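Putative ABC-transporter ATP-binding protein (Alicyclobacillus acidocaldarius, PDB 1Z47) probably binds and hydrolyses ATP as the ATPase subunit of an ABC transporter thought to import sulfate. Local coordinates at residues E183-V188 / A209-D214; R131-E136 / V154-A159; E232-P237 / V283-D288; Y96-H101 / G149-V154; G27-R32 / K54-R59. One frame throughout, in Å; residues are numbered along the deposited sequence.

Contact 1: E183-V188 / A209-D214; sequences ELRTFV and ALEVAD
Two torsions bring Arg185 and Glu211 together. Arg185 sets CG between its backbone N and carbonyl carbon (chi1 66°), and its chain then runs extended from CG to NE across the gap between two helices. Glu211 leaves its helix with CG opposite the backbone N and bends at chi2 (114°), which swings the carboxylate over one face of the guanidinium. The two side chains meet at about a right angle, with their planes 62° apart. Glu211 OE2 lies 2.7 Å from Arg185 NH1. The oxygen is well out of the guanidinium plane, and no N-H points at it. This is a salt bridge held by charge alone. The other oxygen, OE1, forms a salt bridge with Lys309 of the second subunit, so the carboxylate sits between two positive groups and would probably stay ionised. Next to the charges, Val212 CG1 packs on Arg185 CD (4.1 Å) and on the backbone at Arg185 O (4.0 Å). The pair joins helix 178-195 to the end of helix 206-212. Val212 also packs on Phe201 of strand 198-203, while Leu184 and Phe187 on the first helix touch helix 148-160.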
# COMPACT_ATOMS: atom_id res chain seq x y z
N GLU B 183 0.33 10.99 -2.75
CA GLU B 183 0.52 12.32 -3.32
C GLU B 183 1.95 12.74 -3.02
O GLU B 183 2.61 13.35 -3.85
CB GLU B 183 -0.46 13.35 -2.73
CG GLU B 183 -1.92 13.05 -3.02
CD GLU B 183 -2.87 14.03 -2.33
OE1 GLU B 183 -4.10 13.84 -2.43
OE2 GLU B 183 -2.37 15.00 -1.70
N LEU B 184 2.43 12.40 -1.83
CA LEU B 184 3.80 12.76 -1.49
C LEU B 184 4.86 12.15 -2.41
O LEU B 184 5.79 12.85 -2.87
CB LEU B 184 4.11 12.35 -0.03
CG LEU B 184 3.65 13.36 1.03
CD1 LEU B 184 4.08 12.88 2.40
CD2 LEU B 184 4.27 14.74 0.71
N ARG B 185 4.76 10.85 -2.70
CA ARG B 185 5.77 10.24 -3.56
C ARG B 185 5.76 10.88 -4.94
O ARG B 185 6.80 11.01 -5.55
CB ARG B 185 5.56 8.74 -3.68
CG ARG B 185 4.29 8.35 -4.39
CD ARG B 185 4.29 6.85 -4.70
NE ARG B 185 2.93 6.32 -4.81
CZ ARG B 185 1.95 6.86 -5.53
NH1 ARG B 185 2.15 7.98 -6.22
NH2 ARG B 185 0.75 6.28 -5.55
N THR B 186 4.59 11.30 -5.42
CA THR B 186 4.51 11.93 -6.73
C THR B 186 5.20 13.29 -6.67
O THR B 186 5.84 13.73 -7.63
CB THR B 186 3.04 12.10 -7.19
OG1 THR B 186 2.50 10.81 -7.50
CG2 THR B 186 2.95 12.97 -8.43
N PHE B 187 5.11 13.94 -5.52
CA PHE B 187 5.73 15.25 -5.34
C PHE B 187 7.25 15.12 -5.26
O PHE B 187 7.98 15.88 -5.93
CB PHE B 187 5.20 15.89 -4.06
CG PHE B 187 5.86 17.18 -3.73
CD1 PHE B 187 5.78 18.25 -4.61
CD2 PHE B 187 6.55 17.34 -2.55
CE1 PHE B 187 6.38 19.46 -4.30
CE2 PHE B 187 7.16 18.53 -2.23
CZ PHE B 187 7.07 19.60 -3.11
N VAL B 188 7.72 14.17 -4.46
CA VAL B 188 9.14 13.94 -4.29
C VAL B 188 9.76 13.64 -5.65
O VAL B 188 10.86 14.10 -5.96
CB VAL B 188 9.42 12.75 -3.32
CG1 VAL B 188 10.87 12.29 -3.47
CG2 VAL B 188 9.16 13.16 -1.86
N ALA B 209 8.42 1.17 -5.22
CA ALA B 209 9.69 1.13 -5.93
C ALA B 209 9.48 1.21 -7.46
O ALA B 209 10.15 1.97 -8.14
CB ALA B 209 10.47 -0.13 -5.55
N LEU B 210 8.55 0.42 -7.98
CA LEU B 210 8.30 0.44 -9.43
C LEU B 210 7.79 1.80 -9.88
O LEU B 210 8.10 2.27 -10.98
CB LEU B 210 7.25 -0.59 -9.83
CG LEU B 210 7.53 -2.09 -9.62
CD1 LEU B 210 6.24 -2.88 -9.92
CD2 LEU B 210 8.68 -2.56 -10.51
N GLU B 211 7.00 2.42 -9.03
CA GLU B 211 6.40 3.70 -9.35
C GLU B 211 7.34 4.90 -9.47
O GLU B 211 7.19 5.71 -10.39
CB GLU B 211 5.35 4.05 -8.32
CG GLU B 211 4.90 5.49 -8.45
CD GLU B 211 3.46 5.62 -8.88
OE1 GLU B 211 2.95 4.73 -9.60
OE2 GLU B 211 2.85 6.63 -8.49
N VAL B 212 8.29 5.02 -8.55
CA VAL B 212 9.15 6.19 -8.60
C VAL B 212 10.62 5.99 -8.92
O VAL B 212 11.28 6.94 -9.31
CB VAL B 212 9.05 7.02 -7.29
CG1 VAL B 212 7.59 7.39 -7.00
CG2 VAL B 212 9.62 6.24 -6.14
N ALA B 213 11.14 4.78 -8.78
CA ALA B 213 12.58 4.58 -9.03
C ALA B 213 13.02 4.40 -10.48
O ALA B 213 12.28 3.83 -11.30
CB ALA B 213 13.09 3.42 -8.19
N ASP B 214 14.21 4.90 -10.78
CA ASP B 214 14.81 4.73 -12.11
C ASP B 214 15.30 3.28 -12.15
O ASP B 214 15.07 2.56 -13.12
CB ASP B 214 15.96 5.71 -12.31
CG ASP B 214 15.48 7.15 -12.38
OD1 ASP B 214 16.03 8.00 -11.66
OD2 ASP B 214 14.57 7.40 -13.18

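Contact 2: R131-E136 / V154-A159; sequences RFMRLE and VALARA
The backbone O of Met133 accepts a hydrogen bond from NE of Arg153, and NH1 of the same guanidinium bonds to Arg134 O. This holds the end of one helix against the next one, on which the side chain of Met133 then packs. Its chain bends at the last torsion (chi3 80°), which turns CE onto Leu156 at about a right angle. CE is 3.4 Å from Leu156 CB, tighter than usual, 3.5 Å from CG and 3.6 Å from CD2 of the same leucine. SD lies 4.2 Å from Ala157 CB. Further along, Leu135 spreads its two methyls over one methyl of Val154: CD1 and CD2 are each 3.7 Å from Val154 CG2. All five residues are buried. An alanine in place of Met133 lacks CG, SD and CE, which would probably leave a gap beside Leu156 and Ala157. Arg134, with positive phi, is the C-prime residue of a Schellman motif that closes helix 119-132. The turn packs on helix 148-160, whose first turn includes the end of the LSGGQ signature sequence. This pairing belongs to the helical subdomain of ABC ATPases.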
# COMPACT_ATOMS: atom_id res chain seq x y z
N ARG B 131 8.72 28.88 -3.04
CA ARG B 131 7.78 29.00 -4.14
C ARG B 131 7.78 27.73 -4.96
O ARG B 131 6.72 27.26 -5.38
CB ARG B 131 8.12 30.21 -5.03
CG ARG B 131 7.71 31.53 -4.40
CD ARG B 131 8.43 32.71 -5.05
NE ARG B 131 9.87 32.48 -5.16
CZ ARG B 131 10.78 33.44 -5.26
NH1 ARG B 131 10.40 34.71 -5.25
NH2 ARG B 131 12.06 33.13 -5.38
N PHE B 132 8.95 27.14 -5.18
CA PHE B 132 8.96 25.92 -5.96
C PHE B 132 8.09 24.86 -5.30
O PHE B 132 7.32 24.18 -5.97
CB PHE B 132 10.37 25.35 -6.12
CG PHE B 132 10.40 24.02 -6.81
CD1 PHE B 132 9.91 23.89 -8.11
CD2 PHE B 132 10.87 22.88 -6.15
CE1 PHE B 132 9.88 22.64 -8.74
CE2 PHE B 132 10.85 21.63 -6.77
CZ PHE B 132 10.35 21.51 -8.07
N MET B 133 8.21 24.73 -3.99
CA MET B 133 7.43 23.73 -3.28
C MET B 133 6.05 24.12 -2.76
O MET B 133 5.49 23.44 -1.91
CB MET B 133 8.29 23.10 -2.20
CG MET B 133 9.22 22.07 -2.84
SD MET B 133 10.62 21.59 -1.90
CE MET B 133 9.91 20.43 -0.79
N ARG B 134 5.50 25.20 -3.30
CA ARG B 134 4.16 25.63 -2.91
C ARG B 134 4.03 25.84 -1.40
O ARG B 134 3.04 25.41 -0.80
CB ARG B 134 3.15 24.58 -3.38
CG ARG B 134 3.21 24.26 -4.86
CD ARG B 134 2.57 25.36 -5.71
NE ARG B 134 1.11 25.34 -5.64
CZ ARG B 134 0.31 26.20 -6.27
NH1 ARG B 134 0.82 27.16 -7.03
NH2 ARG B 134 -1.01 26.09 -6.15
N LEU B 135 5.03 26.47 -0.80
CA LEU B 135 5.02 26.76 0.63
C LEU B 135 5.14 28.25 0.90
O LEU B 135 5.48 28.64 2.02
CB LEU B 135 6.17 26.07 1.35
CG LEU B 135 6.18 24.56 1.55
CD1 LEU B 135 7.59 24.12 1.93
CD2 LEU B 135 5.15 24.18 2.61
N GLU B 136 4.90 29.07 -0.11
CA GLU B 136 5.01 30.52 0.09
C GLU B 136 3.92 31.00 1.07
O GLU B 136 4.19 31.75 2.01
CB GLU B 136 4.90 31.26 -1.25
CG GLU B 136 3.56 31.07 -1.95
CD GLU B 136 3.22 29.59 -2.14
OE1 GLU B 136 3.88 28.93 -2.98
OE2 GLU B 136 2.30 29.10 -1.44
N VAL B 154 8.18 20.86 3.80
CA VAL B 154 9.13 21.76 4.46
C VAL B 154 10.44 21.02 4.76
O VAL B 154 11.52 21.58 4.60
CB VAL B 154 8.54 22.37 5.78
CG1 VAL B 154 9.57 23.25 6.47
CG2 VAL B 154 7.29 23.20 5.46
N ALA B 155 10.35 19.76 5.17
CA ALA B 155 11.53 18.97 5.48
C ALA B 155 12.37 18.77 4.21
O ALA B 155 13.61 18.84 4.25
CB ALA B 155 11.10 17.59 6.08
N LEU B 156 11.72 18.53 3.09
CA LEU B 156 12.46 18.36 1.84
C LEU B 156 13.13 19.70 1.46
O LEU B 156 14.25 19.71 0.94
CB LEU B 156 11.53 17.88 0.71
CG LEU B 156 12.14 17.70 -0.69
CD1 LEU B 156 13.33 16.74 -0.63
CD2 LEU B 156 11.07 17.16 -1.64
N ALA B 157 12.46 20.82 1.75
CA ALA B 157 13.04 22.14 1.43
C ALA B 157 14.32 22.40 2.27
O ALA B 157 15.34 22.87 1.74
CB ALA B 157 11.99 23.25 1.65
N ARG B 158 14.24 22.10 3.56
CA ARG B 158 15.37 22.26 4.49
C ARG B 158 16.56 21.43 4.03
O ARG B 158 17.69 21.90 4.01
CB ARG B 158 14.99 21.79 5.91
CG ARG B 158 16.14 21.74 6.91
CD ARG B 158 15.66 21.46 8.33
NE ARG B 158 15.01 20.15 8.44
CZ ARG B 158 14.43 19.67 9.54
NH1 ARG B 158 13.87 18.46 9.52
NH2 ARG B 158 14.39 20.39 10.66
N ALA B 159 16.30 20.17 3.67
CA ALA B 159 17.36 19.27 3.21
C ALA B 159 18.02 19.78 1.94
O ALA B 159 19.23 19.65 1.79
CB ALA B 159 16.80 17.85 2.98

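Contact 3: E232-P237 / V283-D288; sequences EVYEKP and VVRPKD
Arg285 lies flat on the ring of Tyr234 in a cation-pi stack, the tight half of the contact. The guanidinium and ring centres are 4.0 Å apart and the planes differ by 17°. NE and CD reach over the phenol end, with Arg285 CD 3.4 Å from Tyr234 CZ. The chain of Arg285 is extended from CG to NE, which carries the group along the ring to the backbone. There NH2 donates to Tyr234 O at 2.9 Å (N-H...O 145°), in the carbonyl plane and on a lone pair. NH2 also gives a hydrogen bond to a water at the guanidinium edge, 2.6 Å away, and that water lies 3.0 Å from Val233 O. NH1 turns elsewhere, to the carbonyls of Ile246 and Glu248. The buried cation is gripped by carbonyls, a water and a ring face. The other half is looser and partly exposed. Lys287 comes from the opposite direction to the ring edge. A bend at its last torsion (chi4 -61°) helps bring NZ to Tyr234 OH, where it donates at 2.8 Å. Its ion pair with Asp288 is long, NZ to OD2 3.8 Å. The second subunit also borders the contact: its Phe308 meets the Tyr234 ring edge-to-face and its Ser311 packs on Lys287. The contact joins helix 230-235 of the ABC domain to the end of strand 279-284 in the C-terminal region. That strand is the middle of a three-stranded sheet, and Phe351 of strand 351-354 also touches Arg285.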
# COMPACT_ATOMS: atom_id res chain seq x y z
N GLU B 232 12.92 -4.40 -15.79
CA GLU B 232 13.90 -5.45 -15.65
C GLU B 232 13.56 -6.38 -14.48
O GLU B 232 13.39 -7.59 -14.68
CB GLU B 232 15.30 -4.84 -15.47
CG GLU B 232 15.93 -4.48 -16.83
CD GLU B 232 17.21 -3.66 -16.74
OE1 GLU B 232 17.78 -3.39 -17.82
OE2 GLU B 232 17.65 -3.29 -15.63
N VAL B 233 13.43 -5.82 -13.27
CA VAL B 233 13.14 -6.66 -12.11
C VAL B 233 11.78 -7.36 -12.16
O VAL B 233 11.63 -8.42 -11.55
CB VAL B 233 13.26 -5.87 -10.79
CG1 VAL B 233 14.70 -5.42 -10.61
CG2 VAL B 233 12.31 -4.67 -10.78
N TYR B 234 10.82 -6.80 -12.89
CA TYR B 234 9.49 -7.40 -13.00
C TYR B 234 9.39 -8.48 -14.08
O TYR B 234 8.81 -9.55 -13.86
CB TYR B 234 8.43 -6.32 -13.29
CG TYR B 234 6.99 -6.82 -13.28
CD1 TYR B 234 6.18 -6.70 -12.14
CD2 TYR B 234 6.42 -7.38 -14.42
CE1 TYR B 234 4.84 -7.12 -12.16
CE2 TYR B 234 5.09 -7.80 -14.44
CZ TYR B 234 4.31 -7.67 -13.31
OH TYR B 234 2.99 -8.06 -13.37
N GLU B 235 9.92 -8.18 -15.26
CA GLU B 235 9.84 -9.12 -16.37
C GLU B 235 11.00 -10.11 -16.46
O GLU B 235 10.82 -11.22 -16.97
CB GLU B 235 9.69 -8.35 -17.69
CG GLU B 235 8.43 -7.49 -17.75
CD GLU B 235 7.13 -8.29 -17.86
OE1 GLU B 235 7.08 -9.44 -17.37
OE2 GLU B 235 6.15 -7.77 -18.44
N LYS B 236 12.17 -9.72 -15.96
CA LYS B 236 13.36 -10.56 -15.98
C LYS B 236 13.98 -10.73 -14.59
O LYS B 236 15.14 -10.39 -14.36
CB LYS B 236 14.38 -10.00 -16.97
CG LYS B 236 13.81 -9.88 -18.39
CD LYS B 236 14.87 -9.46 -19.43
CE LYS B 236 15.16 -7.97 -19.38
NZ LYS B 236 16.23 -7.55 -20.34
N PRO B 237 13.19 -11.24 -13.62
CA PRO B 237 13.72 -11.44 -12.26
C PRO B 237 14.94 -12.36 -12.28
O PRO B 237 14.92 -13.42 -12.90
CB PRO B 237 12.52 -12.04 -11.51
CG PRO B 237 11.66 -12.66 -12.61
CD PRO B 237 11.78 -11.65 -13.72
N VAL B 283 6.46 -19.87 -10.94
CA VAL B 283 5.93 -18.56 -10.55
C VAL B 283 4.97 -18.07 -11.65
O VAL B 283 5.36 -17.93 -12.80
CB VAL B 283 7.08 -17.55 -10.34
CG1 VAL B 283 6.54 -16.19 -9.88
CG2 VAL B 283 8.02 -18.08 -9.27
N VAL B 284 3.72 -17.84 -11.28
CA VAL B 284 2.72 -17.39 -12.24
C VAL B 284 1.97 -16.19 -11.68
O VAL B 284 1.36 -16.28 -10.61
CB VAL B 284 1.70 -18.54 -12.58
CG1 VAL B 284 0.64 -18.06 -13.57
CG2 VAL B 284 2.46 -19.77 -13.11
N ARG B 285 2.03 -15.07 -12.39
CA ARG B 285 1.34 -13.86 -11.93
C ARG B 285 -0.17 -13.97 -12.09
O ARG B 285 -0.65 -14.52 -13.07
CB ARG B 285 1.92 -12.64 -12.65
CG ARG B 285 3.41 -12.43 -12.31
CD ARG B 285 3.89 -11.02 -12.61
NE ARG B 285 5.34 -10.90 -12.57
CZ ARG B 285 6.05 -10.73 -11.47
NH1 ARG B 285 5.45 -10.67 -10.29
NH2 ARG B 285 7.36 -10.60 -11.55
N PRO B 286 -0.93 -13.47 -11.11
CA PRO B 286 -2.40 -13.54 -11.14
C PRO B 286 -3.06 -13.12 -12.47
O PRO B 286 -4.07 -13.71 -12.88
CB PRO B 286 -2.82 -12.64 -9.99
CG PRO B 286 -1.71 -12.86 -8.98
CD PRO B 286 -0.47 -12.79 -9.89
N LYS B 287 -2.50 -12.11 -13.11
CA LYS B 287 -3.04 -11.62 -14.37
C LYS B 287 -2.77 -12.59 -15.52
O LYS B 287 -3.45 -12.55 -16.54
CB LYS B 287 -2.43 -10.25 -14.70
CG LYS B 287 -0.96 -10.27 -15.14
CD LYS B 287 -0.47 -8.86 -15.44
CE LYS B 287 0.84 -8.83 -16.24
NZ LYS B 287 1.97 -9.50 -15.54
N ASP B 288 -1.78 -13.47 -15.35
CA ASP B 288 -1.40 -14.42 -16.40
C ASP B 288 -2.11 -15.76 -16.40
O ASP B 288 -1.58 -16.74 -16.93
CB ASP B 288 0.10 -14.68 -16.36
CG ASP B 288 0.90 -13.44 -16.62
OD1 ASP B 288 0.44 -12.61 -17.44
OD2 ASP B 288 1.98 -13.28 -16.00
O HOH W 1 9.55 -10.11 -10.17

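Contact 4: Y96-H101 / G149-V154; sequences YALFQH and GQQQRV
Leu98 is the first residue of 96-101 to reach across to the helix segment 149-154. Just before it, the carbonyl of Ala97 takes a weak hydrogen bond from Arg158 further along the helix. Leu98 then sets CG opposite its carbonyl carbon (chi1 -60°), and its methyls cross the helix surface. CD1 touches the backbone at Gln151 O, 3.4 Å away, and the side chain at Gln151 CB, 3.9 Å away. The same methyl lies 3.9 Å from Val154 CB. CD2 is 4.1 Å from Val154 CG1. One leucine thus sits across Gln151 and Val154, about one turn apart on the helix. Phe99 turns its ring to Arg158 in a cation-pi contact, and its N bonds to Asn107. Gln100 folds back on the loop. Its NE2 donates to Leu98 O at 2.9 Å, from 51° above the carbonyl plane and not on a lone pair. This bond holds the Gln100 amide back against the loop, near Gln151. The amide planes are turned 50° against each other, and the groups do not bond; NE2 of Gln100 is 4.1 Å from NE2 of Gln151. The loop joins strand 89-93 to helix 104-109, probably in the Q-loop region of ABC ATPases. Helix 104-109 flanks the contact, with Asn107 on Leu98 and Val104 and Val108 on Val154.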
# COMPACT_ATOMS: atom_id res chain seq x y z
N TYR B 96 13.94 12.43 11.76
CA TYR B 96 14.04 13.88 11.87
C TYR B 96 12.83 14.51 12.56
O TYR B 96 11.96 13.83 13.10
CB TYR B 96 14.19 14.48 10.46
CG TYR B 96 15.26 15.54 10.31
CD1 TYR B 96 15.82 15.80 9.06
CD2 TYR B 96 15.70 16.29 11.40
CE1 TYR B 96 16.79 16.78 8.89
CE2 TYR B 96 16.67 17.28 11.24
CZ TYR B 96 17.21 17.51 9.98
OH TYR B 96 18.16 18.49 9.81
N ALA B 97 12.79 15.84 12.52
CA ALA B 97 11.71 16.59 13.12
C ALA B 97 11.98 18.05 12.80
O ALA B 97 13.07 18.56 13.07
CB ALA B 97 11.67 16.38 14.62
N LEU B 98 10.99 18.71 12.21
CA LEU B 98 11.14 20.12 11.89
C LEU B 98 11.31 20.85 13.22
O LEU B 98 10.85 20.37 14.26
CB LEU B 98 9.89 20.65 11.17
CG LEU B 98 9.46 20.03 9.85
CD1 LEU B 98 8.26 20.82 9.30
CD2 LEU B 98 10.61 20.04 8.86
N PHE B 99 11.97 21.99 13.18
CA PHE B 99 12.17 22.79 14.38
C PHE B 99 10.83 23.46 14.65
O PHE B 99 10.48 24.47 14.03
CB PHE B 99 13.28 23.79 14.13
CG PHE B 99 14.57 23.15 13.69
CD1 PHE B 99 15.38 23.75 12.74
CD2 PHE B 99 14.96 21.92 14.22
CE1 PHE B 99 16.57 23.14 12.31
CE2 PHE B 99 16.15 21.29 13.80
CZ PHE B 99 16.95 21.91 12.85
N GLN B 100 10.08 22.86 15.56
CA GLN B 100 8.74 23.29 15.93
C GLN B 100 8.55 24.74 16.35
O GLN B 100 7.45 25.28 16.24
CB GLN B 100 8.23 22.38 17.05
CG GLN B 100 8.24 20.90 16.66
CD GLN B 100 7.39 20.61 15.44
OE1 GLN B 100 6.20 20.93 15.41
NE2 GLN B 100 7.99 20.01 14.43
N HIS B 101 9.61 25.38 16.82
CA HIS B 101 9.49 26.75 17.30
C HIS B 101 10.06 27.78 16.33
O HIS B 101 10.27 28.95 16.67
CB HIS B 101 10.13 26.81 18.67
CG HIS B 101 9.82 25.60 19.50
ND1 HIS B 101 10.76 24.66 19.84
CD2 HIS B 101 8.63 25.13 19.96
CE1 HIS B 101 10.18 23.66 20.47
NE2 HIS B 101 8.89 23.92 20.56
N GLY B 149 1.31 16.54 5.56
CA GLY B 149 1.74 16.62 4.17
C GLY B 149 2.60 17.84 3.93
O GLY B 149 3.68 17.74 3.33
N GLN B 150 2.13 19.00 4.40
CA GLN B 150 2.89 20.23 4.23
C GLN B 150 4.19 20.17 5.03
O GLN B 150 5.21 20.69 4.59
CB GLN B 150 2.06 21.46 4.65
CG GLN B 150 0.80 21.66 3.80
CD GLN B 150 -0.19 22.64 4.41
OE1 GLN B 150 -0.30 22.75 5.64
NE2 GLN B 150 -0.94 23.32 3.57
N GLN B 151 4.18 19.53 6.19
CA GLN B 151 5.40 19.44 6.99
C GLN B 151 6.50 18.66 6.27
O GLN B 151 7.69 18.94 6.47
CB GLN B 151 5.12 18.79 8.36
CG GLN B 151 4.45 19.75 9.35
CD GLN B 151 4.24 19.13 10.73
OE1 GLN B 151 3.11 18.88 11.14
NE2 GLN B 151 5.34 18.88 11.45
N GLN B 152 6.11 17.68 5.47
CA GLN B 152 7.09 16.89 4.69
C GLN B 152 7.65 17.77 3.57
O GLN B 152 8.82 17.67 3.22
CB GLN B 152 6.44 15.65 4.07
CG GLN B 152 6.04 14.58 5.06
CD GLN B 152 7.18 14.21 5.99
OE1 GLN B 152 8.32 14.03 5.55
NE2 GLN B 152 6.88 14.09 7.29
N ARG B 153 6.82 18.64 2.99
CA ARG B 153 7.35 19.51 1.95
C ARG B 153 8.41 20.43 2.56
O ARG B 153 9.43 20.73 1.94
CB ARG B 153 6.24 20.33 1.28
CG ARG B 153 5.15 19.48 0.62
CD ARG B 153 4.54 20.15 -0.62
NE ARG B 153 3.86 21.42 -0.35
CZ ARG B 153 2.63 21.56 0.13
NH1 ARG B 153 2.13 22.78 0.32
NH2 ARG B 153 1.87 20.50 0.40
N VAL B 154 8.18 20.86 3.80
CA VAL B 154 9.13 21.76 4.46
C VAL B 154 10.44 21.02 4.76
O VAL B 154 11.52 21.58 4.60
CB VAL B 154 8.54 22.37 5.78
CG1 VAL B 154 9.57 23.25 6.47
CG2 VAL B 154 7.29 23.20 5.46

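Contact 5: G27-R32 / K54-R59; sequences GARSVR and KTTILR
Val31 lays its CG2 methyl over Thr56, and the two side chains slide past each other in opposite directions. CG2 of Val31 is 3.3 Å from CG2 of Thr56, closer than usual. The other branch, CG1, meets Ile57 CG1 at 4.1 Å. Thr56 has OG1 opposite its carbonyl carbon (chi1 -57°), which points the hydroxyl at the turn before the strand. OG1 donates to Arg29 O in a short bond of 2.5 Å, in the carbonyl plane and on a lone pair. That turn, Gly27 to Ser30, is type II. Gly27 O accepts from both N and OG of Ser30, which holds it closed. A valine in place of Thr56 lacks the hydroxyl, so the carbonyl of Arg29 would probably lose this donor and the turn be less firmly tied to the helix. Arg29 NH1 and Arg59 NE are 4.6 Å apart. Glu65 pairs with both: a salt bridge with Arg59 and a long, weak ion pair with Arg29. NE of Arg29 is buried here without a partner. Lys54 and Thr55 at the helix start fit a Walker A motif. Helix 54-62 packs between strand 31-32 and strands 43-47, 166-170 and 198-203, which Ile57 and Leu58 help to meet.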
# COMPACT_ATOMS: atom_id res chain seq x y z
N GLY B 27 21.95 -10.74 12.94
CA GLY B 27 21.43 -11.03 11.62
C GLY B 27 20.92 -9.79 10.92
O GLY B 27 21.63 -9.17 10.11
N ALA B 28 19.68 -9.41 11.25
CA ALA B 28 19.01 -8.24 10.69
C ALA B 28 19.91 -7.00 10.68
O ALA B 28 20.61 -6.72 11.66
CB ALA B 28 17.74 -7.92 11.49
N ARG B 29 19.86 -6.28 9.56
CA ARG B 29 20.63 -5.06 9.35
C ARG B 29 22.01 -5.31 8.75
O ARG B 29 22.65 -4.36 8.28
CB ARG B 29 20.77 -4.28 10.66
CG ARG B 29 19.44 -3.84 11.27
CD ARG B 29 19.64 -3.13 12.59
NE ARG B 29 20.72 -2.15 12.51
CZ ARG B 29 20.74 -1.00 13.18
NH1 ARG B 29 21.77 -0.17 13.05
NH2 ARG B 29 19.73 -0.67 13.98
N SER B 30 22.47 -6.57 8.76
CA SER B 30 23.79 -6.88 8.18
C SER B 30 23.84 -6.56 6.69
O SER B 30 22.84 -6.71 5.97
CB SER B 30 24.16 -8.37 8.33
OG SER B 30 24.26 -8.78 9.69
N VAL B 31 25.02 -6.13 6.25
CA VAL B 31 25.29 -5.82 4.85
C VAL B 31 26.45 -6.78 4.59
O VAL B 31 27.51 -6.66 5.22
CB VAL B 31 25.74 -4.35 4.69
CG1 VAL B 31 25.99 -4.04 3.22
CG2 VAL B 31 24.66 -3.41 5.25
N ARG B 32 26.25 -7.71 3.67
CA ARG B 32 27.25 -8.75 3.44
C ARG B 32 28.12 -8.71 2.18
O ARG B 32 27.99 -9.58 1.31
CB ARG B 32 26.54 -10.10 3.57
CG ARG B 32 25.77 -10.24 4.88
CD ARG B 32 25.00 -11.57 5.00
NE ARG B 32 24.14 -11.60 6.19
CZ ARG B 32 24.56 -11.84 7.43
NH1 ARG B 32 25.85 -12.08 7.69
NH2 ARG B 32 23.69 -11.84 8.43
N LYS B 54 18.81 -2.92 3.78
CA LYS B 54 18.48 -1.70 3.06
C LYS B 54 18.67 -0.43 3.89
O LYS B 54 19.16 0.59 3.38
CB LYS B 54 17.03 -1.76 2.51
CG LYS B 54 15.89 -1.80 3.56
CD LYS B 54 14.56 -2.08 2.84
CE LYS B 54 13.30 -1.86 3.70
NZ LYS B 54 13.20 -2.82 4.81
N THR B 55 18.30 -0.45 5.16
CA THR B 55 18.44 0.74 5.99
C THR B 55 19.92 0.99 6.33
O THR B 55 20.41 2.14 6.28
CB THR B 55 17.59 0.61 7.28
OG1 THR B 55 16.22 0.48 6.90
CG2 THR B 55 17.73 1.85 8.17
N THR B 56 20.64 -0.08 6.64
CA THR B 56 22.06 0.03 6.96
C THR B 56 22.78 0.67 5.77
O THR B 56 23.61 1.55 5.96
CB THR B 56 22.66 -1.35 7.26
OG1 THR B 56 21.91 -1.95 8.33
CG2 THR B 56 24.15 -1.22 7.68
N ILE B 57 22.43 0.23 4.55
CA ILE B 57 23.04 0.79 3.34
C ILE B 57 22.77 2.31 3.25
O ILE B 57 23.69 3.10 3.01
CB ILE B 57 22.50 0.09 2.06
CG1 ILE B 57 23.12 -1.33 1.96
CG2 ILE B 57 22.81 0.94 0.82
CD1 ILE B 57 22.66 -2.12 0.74
N LEU B 58 21.51 2.71 3.43
CA LEU B 58 21.16 4.13 3.39
C LEU B 58 22.02 4.88 4.43
O LEU B 58 22.59 5.94 4.12
CB LEU B 58 19.67 4.34 3.71
CG LEU B 58 19.19 5.73 3.29
CD1 LEU B 58 18.90 5.73 1.78
CD2 LEU B 58 17.95 6.12 4.12
N ARG B 59 22.12 4.33 5.64
CA ARG B 59 22.91 4.94 6.71
C ARG B 59 24.42 4.94 6.40
O ARG B 59 25.15 5.83 6.85
CB ARG B 59 22.64 4.24 8.04
CG ARG B 59 21.19 4.42 8.53
CD ARG B 59 20.88 3.53 9.71
NE ARG B 59 21.79 3.80 10.82
CZ ARG B 59 21.83 4.95 11.48
NH1 ARG B 59 22.70 5.11 12.48
NH2 ARG B 59 21.00 5.94 11.16

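Contact 5 comes first along the chain. Contacts 4 and 2 follow with alternating segments, then contact 1, then contact 3. Contacts 2 and 4 share Val154 and helix 148-160, and their centres are 10 Å apart. Contact 1 touches both through helix 178-195, with Phe187 against Met133 and Arg153. Helix 178-195 thus lies between helix 148-160 and helix 206-212. Contact 5 includes the start of the helix after the probable Walker A loop, about 22 Å from contact 1 between centres. Contact 3 is far from contact 2, 38 Å between centres, and joins the ABC domain to the C-terminal region. Contacts 1 and 3 both meet the second subunit.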